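GMP reductase (Trypanosoma brucei brucei, PDB 6JIG) probably catalyses the irreversible NADPH-dependent deamination of GMP to IMP, and binds guanine nucleotides both at its barrel active site and in its CBS domain. Local coordinates at residues M54-E59 and V395-G400; N375-T380 and P442-L447. The protein carries 1 engineered substitution. All coordinates share one frame; numbering follows the deposited sequence.

Interaction 1 of 2, residues M54-E59 and V395-G400. With 5GP (guanosine-5'-monophosphate), chain B.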
loop_
_atom_site.group_PDB
_atom_site.type_symbol
_atom_site.label_atom_id
_atom_site.label_comp_id
_atom_site.label_asym_id
_atom_site.label_seq_id
_atom_site.Cartn_x
_atom_site.Cartn_y
_atom_site.Cartn_z
ATOM N N MET A 54 -1.540 34.428 -7.810
ATOM C CA MET A 54 -2.051 33.220 -8.436
ATOM C C MET A 54 -3.565 33.227 -8.333
ATOM O O MET A 54 -4.119 33.704 -7.337
ATOM C CB MET A 54 -1.486 31.971 -7.753
ATOM C CG MET A 54 0.001 31.816 -7.972
ATOM S SD MET A 54 0.663 30.493 -6.943
ATOM C CE MET A 54 -0.314 29.120 -7.575
ATOM N N ASP A 55 -4.238 32.690 -9.354
ATOM C CA ASP A 55 -5.691 32.751 -9.319
ATOM C C ASP A 55 -6.302 31.735 -8.370
ATOM O O ASP A 55 -7.528 31.713 -8.241
ATOM C CB ASP A 55 -6.282 32.628 -10.731
ATOM C CG ASP A 55 -6.060 31.260 -11.391
ATOM O OD1 ASP A 55 -5.403 30.374 -10.805
ATOM O OD2 ASP A 55 -6.577 31.091 -12.523
ATOM N N THR A 56 -5.491 30.936 -7.670
ATOM C CA THR A 56 -5.972 30.111 -6.571
ATOM C C THR A 56 -5.493 30.617 -5.213
ATOM O O THR A 56 -5.706 29.943 -4.199
ATOM C CB THR A 56 -5.541 28.652 -6.765
ATOM O OG1 THR A 56 -4.119 28.589 -6.910
ATOM C CG2 THR A 56 -6.186 28.063 -8.011
ATOM N N VAL A 57 -4.857 31.783 -5.159
ATOM C CA VAL A 57 -4.332 32.286 -3.891
ATOM C C VAL A 57 -4.895 33.665 -3.561
ATOM O O VAL A 57 -5.479 33.859 -2.489
ATOM C CB VAL A 57 -2.788 32.305 -3.898
ATOM C CG1 VAL A 57 -2.279 32.955 -2.635
ATOM C CG2 VAL A 57 -2.221 30.878 -4.016
ATOM N N CYS A 58 -4.744 34.637 -4.461
ATOM C CA CYS A 58 -5.000 36.035 -4.090
ATOM C C CYS A 58 -6.041 36.705 -4.990
ATOM O O CYS A 58 -5.720 37.181 -6.084
ATOM C CB CYS A 58 -3.705 36.840 -4.094
ATOM S SG CYS A 58 -3.953 38.531 -3.381
ATOM N N GLU A 59 -7.278 36.791 -4.500
ATOM C CA GLU A 59 -8.204 37.791 -5.029
ATOM C C GLU A 59 -8.561 38.731 -3.879
ATOM O O GLU A 59 -7.755 38.888 -2.954
ATOM C CB GLU A 59 -9.408 37.115 -5.697
ATOM C CG GLU A 59 -8.934 36.366 -6.977
ATOM C CD GLU A 59 -10.040 35.780 -7.846
ATOM O OE1 GLU A 59 -9.737 35.447 -9.011
ATOM O OE2 GLU A 59 -11.186 35.627 -7.380
ATOM N N VAL A 395 -10.853 19.900 0.388
ATOM C CA VAL A 395 -9.678 20.372 -0.335
ATOM C C VAL A 395 -10.052 21.594 -1.167
ATOM O O VAL A 395 -11.227 21.907 -1.367
ATOM C CB VAL A 395 -9.078 19.275 -1.245
ATOM N N LYS A 396 -9.023 22.288 -1.651
ATOM C CA LYS A 396 -9.171 23.363 -2.624
ATOM C C LYS A 396 -8.123 23.185 -3.715
ATOM O O LYS A 396 -7.064 22.592 -3.494
ATOM C CB LYS A 396 -9.027 24.756 -1.980
ATOM C CG LYS A 396 -10.304 25.308 -1.353
ATOM C CD LYS A 396 -10.197 26.817 -1.099
ATOM C CE LYS A 396 -11.380 27.326 -0.300
ATOM N NZ LYS A 396 -11.423 28.812 -0.272
ATOM N N ILE A 397 -8.425 23.711 -4.899
ATOM C CA ILE A 397 -7.521 23.606 -6.039
ATOM C C ILE A 397 -6.374 24.595 -5.881
ATOM O O ILE A 397 -6.569 25.739 -5.448
ATOM C CB ILE A 397 -8.282 23.846 -7.357
ATOM C CG1 ILE A 397 -9.323 22.749 -7.588
ATOM C CG2 ILE A 397 -7.316 23.923 -8.538
ATOM C CD1 ILE A 397 -8.742 21.352 -7.585
ATOM N N ILE A 398 -5.163 24.147 -6.214
ATOM C CA ILE A 398 -4.031 25.027 -6.479
ATOM C C ILE A 398 -3.486 24.658 -7.854
ATOM O O ILE A 398 -3.404 23.472 -8.200
ATOM C CB ILE A 398 -2.939 24.923 -5.387
ATOM C CG1 ILE A 398 -1.903 26.040 -5.551
ATOM C CG2 ILE A 398 -2.279 23.528 -5.373
ATOM C CD1 ILE A 398 -0.771 25.963 -4.546
ATOM N N ARG A 399 -3.161 25.667 -8.659
ATOM C CA ARG A 399 -2.761 25.386 -10.030
ATOM C C ARG A 399 -1.755 26.420 -10.516
ATOM O O ARG A 399 -1.810 27.599 -10.145
ATOM C CB ARG A 399 -3.977 25.337 -10.966
ATOM C CG ARG A 399 -4.648 26.676 -11.201
ATOM C CD ARG A 399 -5.997 26.475 -11.848
ATOM N NE ARG A 399 -6.664 27.743 -12.122
ATOM C CZ ARG A 399 -7.931 27.838 -12.511
ATOM N NH1 ARG A 399 -8.652 26.734 -12.667
ATOM N NH2 ARG A 399 -8.474 29.029 -12.743
ATOM N N GLY A 400 -0.836 25.956 -11.360
ATOM C CA GLY A 400 0.162 26.844 -11.918
ATOM C C GLY A 400 -0.438 27.805 -12.926
ATOM O O GLY A 400 -1.377 27.477 -13.652
HETATM P P 5GP B . 4.770 28.281 -3.941
HETATM O O1P 5GP B . 5.871 27.235 -3.884
HETATM O O2P 5GP B . 3.405 27.707 -4.261
HETATM O O3P 5GP B . 4.779 29.254 -2.788
HETATM O "O5'" 5GP B . 5.237 29.169 -5.183
HETATM C "C5'" 5GP B . 4.393 30.123 -5.809
HETATM C "C4'" 5GP B . 5.116 30.812 -6.948
HETATM O "O4'" 5GP B . 5.256 29.894 -8.058
HETATM C "C3'" 5GP B . 4.408 32.007 -7.574
HETATM O "O3'" 5GP B . 4.521 33.196 -6.802
HETATM C "C2'" 5GP B . 5.049 32.091 -8.971
HETATM O "O2'" 5GP B . 6.288 32.788 -8.949
HETATM C "C1'" 5GP B . 5.374 30.624 -9.264
HETATM N N9 5GP B . 4.459 30.030 -10.246
HETATM C C8 5GP B . 3.119 29.994 -10.198
HETATM N N7 5GP B . 2.680 29.323 -11.295
HETATM C C5 5GP B . 3.770 28.931 -11.999
HETATM C C6 5GP B . 3.955 28.218 -13.175
HETATM O O6 5GP B . 2.960 27.787 -13.794
HETATM N N1 5GP B . 5.201 28.002 -13.627
HETATM C C2 5GP B . 6.274 28.457 -12.966
HETATM N N2 5GP B . 7.517 28.220 -13.443
HETATM N N3 5GP B . 6.132 29.145 -11.807
HETATM C C4 5GP B . 4.889 29.383 -11.326
HETATM O O HOH W 1 -3.410 29.625 -9.582
#
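Arg399 and Asp55 meet in a salt bridge whose geometry is two-pronged but not flat. The guanidinium comes side-on: NE of Arg399 reaches OD1 of Asp55 at 3.2 Å, on its syn side, while NH2 of Arg399 takes OD2 of Asp55 at 2.8 Å with an N-H...O angle of 165°. OD2 lies in the guanidinium plane, yet NH2 approaches from above the carboxylate plane, and the two planes are 51° apart. An extended chain from CG to NE carries the arginine head across to the acid, and CG2 of Thr56 lies 3.8 Å from CG of Arg399 along the way. Thr56 itself sets its CB 3.4 Å from the carbonyl O of Ile397. With chi1 at 56°, its OG1 faces strand 393-399 and donates to a bridging water. That water in turn donates to OD1 of Asp55 and, at 2.6 Å, to O of Arg399, so one molecule bridges loop and strand. In the TIM barrel of the IMPDH/GMPR family, the loop after barrel strand 49-51 is thus joined to a small antiparallel sheet beside the nucleotide pocket. Met54 bends at chi3, and its CE lies 3.3 Å from O of Arg399 and close to CG1 of Ile398, while its SD comes within 3.9 Å of C5' of GMP; on the strand side, CA of Gly400 approaches the guanine O6.

Interaction 2 of 2, residues N375-T380 and P442-L447. With 5GP (guanosine-5'-monophosphate), chain B.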
loop_
_atom_site.group_PDB
_atom_site.type_symbol
_atom_site.label_atom_id
_atom_site.label_comp_id
_atom_site.label_asym_id
_atom_site.label_seq_id
_atom_site.Cartn_x
_atom_site.Cartn_y
_atom_site.Cartn_z
ATOM N N ASN A 375 1.495 28.125 -2.229
ATOM C CA ASN A 375 0.979 26.889 -1.642
ATOM C C ASN A 375 0.630 27.032 -0.163
ATOM O O ASN A 375 -0.404 26.526 0.288
ATOM C CB ASN A 375 2.011 25.769 -1.842
ATOM C CG ASN A 375 1.483 24.406 -1.427
ATOM O OD1 ASN A 375 0.294 24.111 -1.578
ATOM N ND2 ASN A 375 2.373 23.561 -0.920
ATOM N N MET A 376 1.486 27.695 0.618
ATOM C CA MET A 376 1.212 27.795 2.051
ATOM C C MET A 376 -0.073 28.568 2.361
ATOM O O MET A 376 -0.647 28.370 3.435
ATOM C CB MET A 376 2.412 28.413 2.766
ATOM C CG MET A 376 3.633 27.482 2.755
ATOM S SD MET A 376 5.151 28.291 3.320
ATOM C CE MET A 376 4.776 28.211 5.046
ATOM N N LEU A 377 -0.556 29.418 1.449
ATOM C CA LEU A 377 -1.805 30.148 1.661
ATOM C C LEU A 377 -2.974 29.598 0.854
ATOM O O LEU A 377 -4.126 29.985 1.113
ATOM C CB LEU A 377 -1.628 31.641 1.317
ATOM C CG LEU A 377 -0.431 32.349 1.968
ATOM C CD1 LEU A 377 -0.302 33.784 1.456
ATOM C CD2 LEU A 377 -0.523 32.328 3.478
ATOM N N ALA A 378 -2.719 28.737 -0.127
ATOM C CA ALA A 378 -3.812 28.140 -0.878
ATOM C C ALA A 378 -4.647 27.269 0.053
ATOM O O ALA A 378 -4.160 26.763 1.068
ATOM C CB ALA A 378 -3.271 27.322 -2.051
ATOM N N GLY A 379 -5.926 27.123 -0.279
ATOM C CA GLY A 379 -6.820 26.345 0.546
ATOM C C GLY A 379 -7.245 27.005 1.835
ATOM O O GLY A 379 -7.966 26.380 2.626
ATOM N N THR A 380 -6.810 28.234 2.096
ATOM C CA THR A 380 -7.372 28.938 3.229
ATOM C C THR A 380 -8.756 29.462 2.856
ATOM O O THR A 380 -9.141 29.487 1.680
ATOM C CB THR A 380 -6.455 30.077 3.671
ATOM O OG1 THR A 380 -6.219 30.953 2.566
ATOM C CG2 THR A 380 -5.107 29.514 4.156
ATOM N N PRO A 442 -4.632 33.196 11.272
ATOM C CA PRO A 442 -3.826 32.391 12.210
ATOM C C PRO A 442 -2.623 31.735 11.554
ATOM O O PRO A 442 -1.581 31.569 12.204
ATOM C CB PRO A 442 -4.821 31.343 12.730
ATOM C CG PRO A 442 -6.176 31.943 12.502
ATOM C CD PRO A 442 -6.050 32.789 11.259
ATOM N N ILE A 443 -2.745 31.347 10.285
ATOM C CA ILE A 443 -1.627 30.736 9.571
ATOM C C ILE A 443 -0.500 31.741 9.379
ATOM O O ILE A 443 0.676 31.427 9.611
ATOM C CB ILE A 443 -2.116 30.165 8.230
ATOM C CG1 ILE A 443 -2.903 28.880 8.463
ATOM C CG2 ILE A 443 -0.955 29.885 7.304
ATOM C CD1 ILE A 443 -3.826 28.565 7.337
ATOM N N VAL A 444 -0.845 32.972 8.979
ATOM C CA VAL A 444 0.152 34.028 8.817
ATOM C C VAL A 444 0.822 34.342 10.147
ATOM O O VAL A 444 2.045 34.529 10.213
ATOM C CB VAL A 444 -0.498 35.285 8.200
ATOM C CG1 VAL A 444 0.420 36.484 8.340
ATOM C CG2 VAL A 444 -0.833 35.052 6.735
ATOM N N ARG A 445 0.036 34.393 11.230
ATOM C CA ARG A 445 0.597 34.714 12.539
ATOM C C ARG A 445 1.585 33.647 12.996
ATOM O O ARG A 445 2.628 33.968 13.577
ATOM C CB ARG A 445 -0.526 34.899 13.572
ATOM C CG ARG A 445 -1.290 36.231 13.453
ATOM C CD ARG A 445 -2.540 36.265 14.372
ATOM N NE ARG A 445 -3.683 36.870 13.690
ATOM C CZ ARG A 445 -4.893 36.317 13.596
ATOM N NH1 ARG A 445 -5.137 35.133 14.154
ATOM N NH2 ARG A 445 -5.864 36.958 12.950
ATOM N N GLN A 446 1.284 32.371 12.728
ATOM C CA GLN A 446 2.212 31.297 13.069
ATOM C C GLN A 446 3.488 31.376 12.238
ATOM O O GLN A 446 4.586 31.143 12.761
ATOM C CB GLN A 446 1.535 29.937 12.890
ATOM N N LEU A 447 3.370 31.699 10.944
ATOM C CA LEU A 447 4.561 31.854 10.109
ATOM C C LEU A 447 5.449 32.985 10.619
ATOM O O LEU A 447 6.679 32.844 10.682
ATOM C CB LEU A 447 4.160 32.109 8.651
ATOM C CG LEU A 447 3.388 30.987 7.973
ATOM C CD1 LEU A 447 3.083 31.336 6.531
ATOM C CD2 LEU A 447 4.183 29.672 8.068
HETATM P P 5GP B . 4.770 28.281 -3.941
HETATM O O1P 5GP B . 5.871 27.235 -3.884
HETATM O O2P 5GP B . 3.405 27.707 -4.261
HETATM O O3P 5GP B . 4.779 29.254 -2.788
HETATM O "O5'" 5GP B . 5.237 29.169 -5.183
HETATM C "C5'" 5GP B . 4.393 30.123 -5.809
HETATM C "C4'" 5GP B . 5.116 30.812 -6.948
HETATM O "O4'" 5GP B . 5.256 29.894 -8.058
HETATM C "C3'" 5GP B . 4.408 32.007 -7.574
HETATM O "O3'" 5GP B . 4.521 33.196 -6.802
HETATM C "C2'" 5GP B . 5.049 32.091 -8.971
HETATM O "O2'" 5GP B . 6.288 32.788 -8.949
HETATM C "C1'" 5GP B . 5.374 30.624 -9.264
HETATM N N9 5GP B . 4.459 30.030 -10.246
HETATM C C8 5GP B . 3.119 29.994 -10.198
HETATM N N7 5GP B . 2.680 29.323 -11.295
HETATM C C5 5GP B . 3.770 28.931 -11.999
HETATM C C6 5GP B . 3.955 28.218 -13.175
HETATM O O6 5GP B . 2.960 27.787 -13.794
HETATM N N1 5GP B . 5.201 28.002 -13.627
HETATM C C2 5GP B . 6.274 28.457 -12.966
HETATM N N2 5GP B . 7.517 28.220 -13.443
HETATM N N3 5GP B . 6.132 29.145 -11.807
HETATM C C4 5GP B . 4.889 29.383 -11.326
#
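Met376 and Leu447 make the tight end of this contact: CE of Met376 lies 3.4 Å from CD2 of Leu447, closer than usual for two carbons, and 3.9 Å from CD1 of the same leucine. The methionine runs out with CG beside its backbone N (chi1 -68°) and then bends at chi3 (78°), which brings the terminal methyl obliquely against the forked end of the leucine. One helical turn earlier, Ile443 presents CD1 to CG2 of Thr380 at 3.6 Å. The same chi1 that turns CG2 to the helix places OG1 of Thr380 2.7 Å from O of Leu377, to which it is hydrogen-bonded in the carbonyl plane. That bond spans the type II turn from Leu377 to Thr380, whose own backbone bond between the same residues is weak. The middle is looser: CD2 of Leu377 stands 4.3 Å from CG2 of Val444, with Met62 and Met66 of helix 60-68 packing around these side chains. No hydrogen bond crosses the interface, and the exposed Pro442 and Arg445 belong to the helix's outer side, where Arg445 pairs with Glu69. At the loop's other end, N of Asn375 donates to phosphate oxygen O2P of GMP at 2.8 Å. Gly374 N is also hydrogen-bonded to GMP, probably to the same phosphate, and backbone N-H groups after the last barrel strand form the phosphate-binding site characteristic of many TIM barrels.

Overall arrangement
From the N terminus, the chain leaves barrel strand 49-51 into 54-59, and interaction 1 closes a loop of 335 residues by bringing strand 393-399 back to it; the CBS region and most of the barrel lie between. Before that strand, the chain passes through 375-380 after the last barrel strand, 370-373, and interaction 2 closes a shorter loop of 61 residues at helix 440-457. The segments alternate, so the two loops cross. Their centres lie about 13 Å apart and they touch directly: CD1 of Ile398 packs 3.5 Å from CA of Asn375. Together they tie the loops after the first and last barrel strands to the small sheet and helix 440-457, with both loops touching GMP.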